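Cell division control protein (Pyrococcus abyssi, PDB 6RPP) is an intein embedded in an MCM-family replicative helicase precursor and probably excises itself by protein splicing, joining the flanking host segments. Local coordinates at residues P77-M81 with R92-T96. The protein carries 2 engineered substitutions. Numbering follows the deposited sequence.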
loop_
_atom_site.group_PDB
_atom_site.type_symbol
_atom_site.label_atom_id
_atom_site.label_comp_id
_atom_site.label_asym_id
_atom_site.label_seq_id
_atom_site.Cartn_x
_atom_site.Cartn_y
_atom_site.Cartn_z
ATOM N N PRO A 77 9.707 -0.193 -10.959
ATOM C CA PRO A 77 10.473 0.895 -11.581
ATOM C C PRO A 77 11.995 0.776 -11.351
ATOM O O PRO A 77 12.463 -0.113 -10.610
ATOM C CB PRO A 77 9.879 2.139 -10.912
ATOM C CG PRO A 77 9.428 1.679 -9.564
ATOM C CD PRO A 77 8.866 0.263 -9.813
ATOM N N LYS A 78 12.761 1.651 -12.009
ATOM C CA LYS A 78 14.197 1.556 -11.910
ATOM C C LYS A 78 14.678 1.934 -10.519
ATOM O O LYS A 78 15.757 1.475 -10.097
ATOM C CB LYS A 78 14.826 2.445 -12.986
ATOM C CG LYS A 78 14.574 1.983 -14.434
ATOM C CD LYS A 78 15.204 0.615 -14.700
ATOM C CE LYS A 78 15.410 0.346 -16.205
ATOM N NZ LYS A 78 16.044 -1.010 -16.451
ATOM N N LYS A 79 13.910 2.769 -9.796
ATOM C CA LYS A 79 14.241 3.221 -8.445
ATOM C C LYS A 79 13.026 3.015 -7.564
ATOM O O LYS A 79 11.890 3.094 -8.033
ATOM C CB LYS A 79 14.670 4.738 -8.379
ATOM C CG LYS A 79 15.852 5.003 -9.293
ATOM C CD LYS A 79 16.446 6.383 -9.175
ATOM C CE LYS A 79 17.940 6.368 -9.554
ATOM N NZ LYS A 79 18.618 5.050 -9.333
ATOM N N MET A 80 13.276 2.744 -6.270
ATOM C CA MET A 80 12.237 2.646 -5.247
ATOM C C MET A 80 12.585 3.553 -4.069
ATOM O O MET A 80 13.670 4.115 -3.998
ATOM C CB MET A 80 12.050 1.183 -4.749
ATOM C CG MET A 80 11.641 0.118 -5.802
ATOM S SD MET A 80 9.852 0.215 -6.057
ATOM C CE MET A 80 9.238 -0.520 -4.499
ATOM N N MET A 81 11.613 3.745 -3.152
ATOM C CA MET A 81 11.825 4.622 -1.999
ATOM C C MET A 81 11.510 3.878 -0.720
ATOM O O MET A 81 10.459 3.250 -0.607
ATOM C CB MET A 81 10.953 5.901 -2.043
ATOM C CG MET A 81 11.087 6.783 -3.237
ATOM S SD MET A 81 12.554 7.712 -2.929
ATOM C CE MET A 81 12.495 8.905 -4.270
ATOM N N ARG A 92 8.487 0.228 1.791
ATOM C CA ARG A 92 9.221 0.411 0.540
ATOM C C ARG A 92 8.211 0.490 -0.580
ATOM O O ARG A 92 7.375 -0.437 -0.726
ATOM C CB ARG A 92 10.223 -0.741 0.332
ATOM C CG ARG A 92 11.323 -0.790 1.415
ATOM C CD ARG A 92 12.344 -1.811 1.175
ATOM N NE ARG A 92 13.336 -1.868 2.252
ATOM C CZ ARG A 92 14.484 -1.195 2.294
ATOM N NH1 ARG A 92 14.855 -0.413 1.284
ATOM N NH2 ARG A 92 15.290 -1.347 3.347
ATOM N N VAL A 93 8.224 1.624 -1.317
ATOM C CA VAL A 93 7.178 1.934 -2.296
ATOM C C VAL A 93 7.791 2.484 -3.572
ATOM O O VAL A 93 8.936 2.959 -3.593
ATOM C CB VAL A 93 6.145 2.945 -1.761
ATOM C CG1 VAL A 93 5.487 2.427 -0.457
ATOM C CG2 VAL A 93 6.824 4.270 -1.444
ATOM N N THR A 94 6.974 2.470 -4.653
ATOM C CA THR A 94 7.433 3.131 -5.858
ATOM C C THR A 94 7.472 4.656 -5.661
ATOM O O THR A 94 6.791 5.226 -4.797
ATOM C CB THR A 94 6.526 2.805 -7.039
ATOM O OG1 THR A 94 5.217 3.319 -6.753
ATOM C CG2 THR A 94 6.425 1.296 -7.259
ATOM N N PRO A 95 8.271 5.353 -6.460
ATOM C CA PRO A 95 8.412 6.795 -6.223
ATOM C C PRO A 95 7.121 7.578 -6.407
ATOM O O PRO A 95 6.955 8.625 -5.770
ATOM C CB PRO A 95 9.475 7.216 -7.254
ATOM C CG PRO A 95 10.293 5.929 -7.437
ATOM C CD PRO A 95 9.277 4.831 -7.416
ATOM N N THR A 96 6.194 7.122 -7.259
ATOM C CA THR A 96 4.932 7.844 -7.429
ATOM C C THR A 96 3.817 7.332 -6.537
ATOM O O THR A 96 2.714 7.873 -6.619
ATOM C CB THR A 96 4.442 7.806 -8.897
ATOM O OG1 THR A 96 4.204 6.456 -9.334
ATOM C CG2 THR A 96 5.457 8.442 -9.805
#
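Met-81 and Val-93 form an antiparallel hydrogen-bonded pair where the β-hairpin 80-85/90-93 of the intein (HINT) fold opens at its base. Met-81 N donates to Val-93 O (2.8 Å) and Val-93 N to Met-81 O (2.9 Å). The same Met-81 oxygen also receives a CA-H···O contact from Arg-92 CA at 3.3 Å.

Apolar packing continues beyond the last bridge. With CG anti to the carbonyl carbon (chi1 -60°) and further bends at chi2 and chi3, the Met-80 chain folds back over the opposite backbone. Its CE lies 3.5 Å from Val-93 C, while SD meets Thr-94 CG2 at 3.8 Å. Without this thioether, as with an alanine in place of Met-80, the Thr-94 methyl and the Val-93 peptide would probably lose their cover. Pro-77 crosses Thr-94 at about a right angle, its CD against the same methyl, and Val-147 of strand 146-151 also touches Met-80 and Thr-94. On the other side, Met-81 CG approaches Pro-95 CA.

Polar contacts of Thr-94, which begins a Thr-x-x-His sequence consistent with intein block B, run to the N-terminal segment: OG1 bonds to Ala-2 O and Ala-4 N. Beside it, the Pro-95 ring abuts a carbonyl, with CD 3.2 Å from Lys-79 O.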